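Long-range contact in prolyl oligopeptidase (Novosphingobium capsulatum, PDB 1YR2), which probably hydrolyses oligopeptides on the carboxyl side of proline and, much less readily, of alanine, as a serine peptidase of the S9A family: residues S362-L376 with S379-L393. Residues are numbered along the deposited sequence; the frame is centred on the assembly and turned at random.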
loop_
_atom_site.group_PDB
_atom_site.type_symbol
_atom_site.label_atom_id
_atom_site.label_comp_id
_atom_site.label_asym_id
_atom_site.label_seq_id
_atom_site.Cartn_x
_atom_site.Cartn_y
_atom_site.Cartn_z
ATOM N N SER A 362 -19.939 -11.197 -3.447
ATOM C CA SER A 362 -19.259 -12.302 -4.141
ATOM C C SER A 362 -18.240 -13.034 -3.245
ATOM O O SER A 362 -18.157 -12.768 -2.048
ATOM C CB SER A 362 -18.677 -11.843 -5.468
ATOM O OG SER A 362 -17.336 -11.479 -5.398
ATOM N N LYS A 363 -17.484 -13.925 -3.851
ATOM C CA LYS A 363 -16.363 -14.599 -3.205
ATOM C C LYS A 363 -15.162 -13.690 -2.989
ATOM O O LYS A 363 -14.270 -14.013 -2.195
ATOM C CB LYS A 363 -15.912 -15.758 -4.077
ATOM C CG LYS A 363 -17.008 -16.831 -4.247
ATOM C CD LYS A 363 -17.023 -17.756 -3.037
ATOM C CE LYS A 363 -18.344 -18.560 -2.911
ATOM N NZ LYS A 363 -18.064 -19.952 -2.501
ATOM N N ASP A 364 -15.135 -12.573 -3.703
ATOM C CA ASP A 364 -13.996 -11.626 -3.672
ATOM C C ASP A 364 -14.355 -10.393 -2.877
ATOM O O ASP A 364 -15.518 -9.928 -2.917
ATOM C CB ASP A 364 -13.638 -11.165 -5.077
ATOM C CG ASP A 364 -13.171 -12.307 -5.975
ATOM O OD1 ASP A 364 -12.581 -13.296 -5.474
ATOM O OD2 ASP A 364 -13.363 -12.274 -7.199
ATOM N N ASN A 365 -13.357 -9.836 -2.179
ATOM C CA ASN A 365 -13.523 -8.627 -1.431
ATOM C C ASN A 365 -13.754 -7.440 -2.362
ATOM O O ASN A 365 -12.949 -7.179 -3.278
ATOM C CB ASN A 365 -12.315 -8.401 -0.525
ATOM C CG ASN A 365 -12.541 -7.303 0.492
ATOM O OD1 ASN A 365 -13.681 -7.016 0.886
ATOM N ND2 ASN A 365 -11.441 -6.711 0.967
ATOM N N LEU A 366 -14.844 -6.718 -2.124
ATOM C CA LEU A 366 -15.132 -5.490 -2.879
ATOM C C LEU A 366 -14.527 -4.285 -2.166
ATOM O O LEU A 366 -14.998 -3.871 -1.105
ATOM C CB LEU A 366 -16.623 -5.259 -3.026
ATOM C CG LEU A 366 -17.146 -4.043 -3.758
ATOM C CD1 LEU A 366 -16.644 -4.058 -5.163
ATOM C CD2 LEU A 366 -18.627 -4.085 -3.809
ATOM N N GLU A 367 -13.563 -3.686 -2.827
ATOM C CA GLU A 367 -12.777 -2.604 -2.296
ATOM C C GLU A 367 -13.439 -1.217 -2.493
ATOM O O GLU A 367 -13.484 -0.428 -1.556
ATOM C CB GLU A 367 -11.422 -2.666 -3.010
ATOM C CG GLU A 367 -10.291 -1.880 -2.446
ATOM C CD GLU A 367 -8.949 -2.408 -2.997
ATOM O OE1 GLU A 367 -8.728 -2.399 -4.268
ATOM O OE2 GLU A 367 -8.159 -2.870 -2.136
ATOM N N SER A 368 -14.001 -0.955 -3.672
ATOM C CA SER A 368 -14.497 0.395 -3.997
ATOM C C SER A 368 -15.359 0.292 -5.258
ATOM O O SER A 368 -15.227 -0.675 -6.040
ATOM C CB SER A 368 -13.335 1.409 -4.203
ATOM O OG SER A 368 -12.613 1.061 -5.362
ATOM N N VAL A 369 -16.249 1.258 -5.415
ATOM C CA VAL A 369 -17.173 1.295 -6.535
ATOM C C VAL A 369 -17.279 2.729 -6.966
ATOM O O VAL A 369 -17.286 3.594 -6.129
ATOM C CB VAL A 369 -18.557 0.787 -6.131
ATOM C CG1 VAL A 369 -19.532 1.045 -7.214
ATOM C CG2 VAL A 369 -18.518 -0.685 -5.837
ATOM N N GLY A 370 -17.342 2.974 -8.260
ATOM C CA GLY A 370 -17.655 4.285 -8.773
ATOM C C GLY A 370 -18.652 4.171 -9.896
ATOM O O GLY A 370 -18.814 3.108 -10.505
ATOM N N ILE A 371 -19.321 5.274 -10.213
ATOM C CA ILE A 371 -20.232 5.305 -11.313
ATOM C C ILE A 371 -19.695 6.238 -12.408
ATOM O O ILE A 371 -19.238 7.347 -12.110
ATOM C CB ILE A 371 -21.632 5.719 -10.857
ATOM C CG1 ILE A 371 -22.278 4.568 -10.076
ATOM C CG2 ILE A 371 -22.514 5.982 -12.060
ATOM C CD1 ILE A 371 -23.664 4.887 -9.396
ATOM N N ALA A 372 -19.730 5.759 -13.650
ATOM C CA ALA A 372 -19.333 6.578 -14.804
ATOM C C ALA A 372 -20.080 6.139 -16.041
ATOM O O ALA A 372 -20.320 4.956 -16.249
ATOM C CB ALA A 372 -17.802 6.493 -15.025
ATOM N N GLY A 373 -20.464 7.107 -16.879
ATOM C CA GLY A 373 -21.191 6.792 -18.088
ATOM C C GLY A 373 -22.551 6.308 -17.596
ATOM O O GLY A 373 -23.206 7.019 -16.822
ATOM N N ASN A 374 -22.937 5.090 -17.935
ATOM C CA ASN A 374 -24.213 4.546 -17.434
ATOM C C ASN A 374 -23.992 3.284 -16.633
ATOM O O ASN A 374 -24.885 2.478 -16.545
ATOM C CB ASN A 374 -25.198 4.229 -18.569
ATOM C CG ASN A 374 -25.630 5.470 -19.311
ATOM O OD1 ASN A 374 -25.826 6.551 -18.695
ATOM N ND2 ASN A 374 -25.720 5.365 -20.632
ATOM N N ARG A 375 -22.828 3.178 -15.988
ATOM C CA ARG A 375 -22.385 1.932 -15.396
ATOM C C ARG A 375 -21.750 2.064 -14.028
ATOM O O ARG A 375 -21.176 3.120 -13.631
ATOM C CB ARG A 375 -21.398 1.272 -16.341
ATOM C CG ARG A 375 -22.021 0.636 -17.534
ATOM C CD ARG A 375 -21.005 0.120 -18.508
ATOM N NE ARG A 375 -21.591 -0.773 -19.505
ATOM C CZ ARG A 375 -20.865 -1.441 -20.409
ATOM N NH1 ARG A 375 -19.532 -1.303 -20.477
ATOM N NH2 ARG A 375 -21.449 -2.285 -21.218
ATOM N N LEU A 376 -21.836 0.965 -13.290
ATOM C CA LEU A 376 -21.083 0.768 -12.066
ATOM C C LEU A 376 -19.776 0.088 -12.395
ATOM O O LEU A 376 -19.753 -0.842 -13.179
ATOM C CB LEU A 376 -21.830 -0.153 -11.099
ATOM C CG LEU A 376 -23.103 0.357 -10.458
ATOM C CD1 LEU A 376 -23.985 -0.807 -10.040
ATOM C CD2 LEU A 376 -22.710 1.223 -9.227
ATOM N N SER A 379 -14.307 -2.487 -8.051
ATOM C CA SER A 379 -12.963 -2.981 -7.896
ATOM C C SER A 379 -12.861 -4.054 -6.799
ATOM O O SER A 379 -13.027 -3.775 -5.604
ATOM C CB SER A 379 -12.011 -1.812 -7.590
ATOM O OG SER A 379 -11.978 -0.979 -8.714
ATOM N N TYR A 380 -12.577 -5.268 -7.239
ATOM C CA TYR A 380 -12.498 -6.416 -6.405
ATOM C C TYR A 380 -11.060 -6.855 -6.235
ATOM O O TYR A 380 -10.187 -6.600 -7.115
ATOM C CB TYR A 380 -13.279 -7.600 -7.020
ATOM C CG TYR A 380 -14.777 -7.479 -6.956
ATOM C CD1 TYR A 380 -15.483 -7.848 -5.826
ATOM C CD2 TYR A 380 -15.479 -7.007 -8.058
ATOM C CE1 TYR A 380 -16.878 -7.755 -5.798
ATOM C CE2 TYR A 380 -16.802 -6.878 -8.033
ATOM C CZ TYR A 380 -17.535 -7.287 -6.928
ATOM O OH TYR A 380 -18.929 -7.157 -6.977
ATOM N N ILE A 381 -10.818 -7.595 -5.154
ATOM C CA ILE A 381 -9.565 -8.329 -5.010
ATOM C C ILE A 381 -9.885 -9.779 -5.395
ATOM O O ILE A 381 -10.567 -10.497 -4.639
ATOM C CB ILE A 381 -8.975 -8.251 -3.608
ATOM C CG1 ILE A 381 -8.707 -6.795 -3.180
ATOM C CG2 ILE A 381 -7.649 -9.019 -3.571
ATOM C CD1 ILE A 381 -7.875 -6.014 -4.108
ATOM N N HIS A 382 -9.388 -10.150 -6.566
ATOM C CA HIS A 382 -9.547 -11.448 -7.190
ATOM C C HIS A 382 -8.185 -12.168 -7.292
ATOM O O HIS A 382 -7.330 -11.794 -8.066
ATOM C CB HIS A 382 -10.114 -11.219 -8.596
ATOM C CG HIS A 382 -10.505 -12.480 -9.305
ATOM N ND1 HIS A 382 -11.598 -13.223 -8.925
ATOM C CD2 HIS A 382 -9.957 -13.126 -10.370
ATOM C CE1 HIS A 382 -11.707 -14.284 -9.717
ATOM N NE2 HIS A 382 -10.711 -14.257 -10.590
ATOM N N ASP A 383 -8.017 -13.216 -6.507
ATOM C CA ASP A 383 -6.728 -13.923 -6.387
ATOM C C ASP A 383 -5.532 -12.961 -6.238
ATOM O O ASP A 383 -4.564 -12.998 -7.001
ATOM C CB ASP A 383 -6.522 -14.893 -7.533
ATOM C CG ASP A 383 -7.547 -16.032 -7.544
ATOM O OD1 ASP A 383 -7.753 -16.735 -6.532
ATOM O OD2 ASP A 383 -8.166 -16.309 -8.577
ATOM N N ALA A 384 -5.624 -12.114 -5.229
ATOM C CA ALA A 384 -4.534 -11.232 -4.789
ATOM C C ALA A 384 -4.125 -10.122 -5.743
ATOM O O ALA A 384 -3.050 -9.625 -5.626
ATOM C CB ALA A 384 -3.321 -12.086 -4.385
ATOM N N LYS A 385 -5.017 -9.717 -6.641
ATOM C CA LYS A 385 -4.776 -8.644 -7.595
ATOM C C LYS A 385 -6.162 -8.056 -7.916
ATOM O O LYS A 385 -7.186 -8.591 -7.517
ATOM C CB LYS A 385 -4.085 -9.199 -8.857
ATOM C CG LYS A 385 -5.073 -10.181 -9.608
ATOM C CD LYS A 385 -4.534 -10.869 -10.776
ATOM C CE LYS A 385 -5.613 -11.884 -11.279
ATOM N NZ LYS A 385 -5.724 -12.917 -10.202
ATOM N N SER A 386 -6.198 -6.959 -8.638
ATOM C CA SER A 386 -7.444 -6.287 -8.931
ATOM C C SER A 386 -8.173 -6.932 -10.120
ATOM O O SER A 386 -7.567 -7.320 -11.093
ATOM C CB SER A 386 -7.234 -4.789 -9.167
ATOM O OG SER A 386 -6.917 -4.095 -7.962
ATOM N N GLN A 387 -9.495 -7.052 -10.005
ATOM C CA GLN A 387 -10.388 -7.265 -11.116
ATOM C C GLN A 387 -11.473 -6.194 -11.011
ATOM O O GLN A 387 -12.148 -6.112 -9.975
ATOM C CB GLN A 387 -11.057 -8.634 -11.028
ATOM C CG GLN A 387 -11.998 -8.889 -12.177
ATOM C CD GLN A 387 -12.483 -10.273 -12.189
ATOM O OE1 GLN A 387 -13.228 -10.672 -11.298
ATOM N NE2 GLN A 387 -12.097 -11.028 -13.225
ATOM N N VAL A 388 -11.653 -5.386 -12.061
ATOM C CA VAL A 388 -12.653 -4.328 -12.063
ATOM C C VAL A 388 -13.796 -4.784 -12.946
ATOM O O VAL A 388 -13.626 -4.970 -14.145
ATOM C CB VAL A 388 -12.079 -2.986 -12.558
ATOM C CG1 VAL A 388 -13.181 -1.883 -12.483
ATOM C CG2 VAL A 388 -10.849 -2.547 -11.729
ATOM N N LEU A 389 -14.955 -5.049 -12.336
ATOM C CA LEU A 389 -16.122 -5.489 -13.056
ATOM C C LEU A 389 -17.084 -4.349 -13.337
ATOM O O LEU A 389 -17.295 -3.458 -12.506
ATOM C CB LEU A 389 -16.820 -6.634 -12.289
ATOM C CG LEU A 389 -16.005 -7.904 -12.053
ATOM C CD1 LEU A 389 -16.766 -8.970 -11.190
ATOM C CD2 LEU A 389 -15.608 -8.480 -13.365
ATOM N N ALA A 390 -17.708 -4.407 -14.511
ATOM C CA ALA A 390 -18.686 -3.410 -14.932
ATOM C C ALA A 390 -20.073 -3.957 -14.830
ATOM O O ALA A 390 -20.326 -5.153 -15.083
ATOM C CB ALA A 390 -18.428 -2.971 -16.379
ATOM N N PHE A 391 -21.005 -3.094 -14.446
ATOM C CA PHE A 391 -22.432 -3.484 -14.354
ATOM C C PHE A 391 -23.286 -2.317 -14.830
ATOM O O PHE A 391 -22.901 -1.158 -14.648
ATOM C CB PHE A 391 -22.843 -3.787 -12.914
ATOM C CG PHE A 391 -22.066 -4.868 -12.264
ATOM C CD1 PHE A 391 -20.861 -4.564 -11.604
ATOM C CD2 PHE A 391 -22.470 -6.202 -12.332
ATOM C CE1 PHE A 391 -20.121 -5.525 -10.989
ATOM C CE2 PHE A 391 -21.677 -7.205 -11.713
ATOM C CZ PHE A 391 -20.482 -6.812 -11.023
ATOM N N ASP A 392 -24.443 -2.592 -15.436
ATOM C CA ASP A 392 -25.489 -1.581 -15.561
ATOM C C ASP A 392 -25.906 -1.129 -14.160
ATOM O O ASP A 392 -25.724 -1.829 -13.202
ATOM C CB ASP A 392 -26.734 -2.148 -16.308
ATOM C CG ASP A 392 -26.442 -2.527 -17.759
ATOM O OD1 ASP A 392 -25.488 -1.997 -18.383
ATOM O OD2 ASP A 392 -27.112 -3.364 -18.366
ATOM N N LEU A 393 -26.551 0.018 -14.073
ATOM C CA LEU A 393 -26.969 0.576 -12.809
ATOM C C LEU A 393 -27.943 -0.317 -12.069
ATOM O O LEU A 393 -28.003 -0.276 -10.836
ATOM C CB LEU A 393 -27.563 1.988 -13.020
ATOM C CG LEU A 393 -26.581 3.088 -13.519
ATOM C CD1 LEU A 393 -27.231 4.479 -13.671
ATOM C CD2 LEU A 393 -25.406 3.163 -12.652
HETATM O O HOH W 1 -10.152 -13.912 -4.429
HETATM O O HOH W 2 -14.226 -10.185 -8.700
HETATM O O HOH W 3 -10.771 -11.227 -2.103
HETATM O O HOH W 4 -9.217 -3.940 -6.794
HETATM O O HOH W 5 -27.255 1.361 -16.702
#
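Leu366 CD1 sits over the centre of one face of the Tyr380 ring, 3.8 Å from its centroid, in a CH-pi contact, while Asp364 O lies at the ring's edge. The His382 ring has Asp383 OD2 over one face and Gln387 OE1 over the other, both offset toward the rim, and the Asp364 carboxylate lies at its edge, near the ring plane. These groups belong to one blade of the N-terminal beta-propeller, an antiparallel meander in which strand 375-382 runs between strands 365-372 and 385-392. His382 ND1 donates to Asp364 OD2 at 2.6 Å, on the syn side but 30° out of the carboxylate plane; the carboxylate and ring planes stand 79° apart. With CG anti to the carbonyl carbon (chi1 -63°), the aspartate reaches across to the ring; water 2 donates to the same OD2 and to Gln387 OE1, and water 1 ties OD1 to Asp383 N. Without this carboxylate, as with an alanine here, His382 ND1 would probably lose its acceptor, the imidazole would be freer to turn and both waters less firmly held. Along the strands, Ile381 N bonds to Asn365 O, and a classic beta bulge follows, Glu367 and Ser368 both facing Ser379: Glu367 N gives to Ser379 O at 2.8 Å, and Ser379 N to Ser368 O. The Glu367 side chain, extended beyond CG, lays its carboxylate against Ile381 CD1, and its OE1 accepts from water 4, which also donates to Tyr380 O. Beyond the type II' turn from Ala372 to Arg375, Leu376 and Phe391 exchange two backbone hydrogen bonds. Ile371 and Leu376 both touch Trp331 of strand 329-334, and Leu393 O accepts from Trp331 NE1. Ile371 meets Leu393 at about a right angle, its CD1 4.1 Å from Leu393 CD2, and water 5 links Asn374 O to Leu393 N, donating to the carbonyl at 2.6 Å.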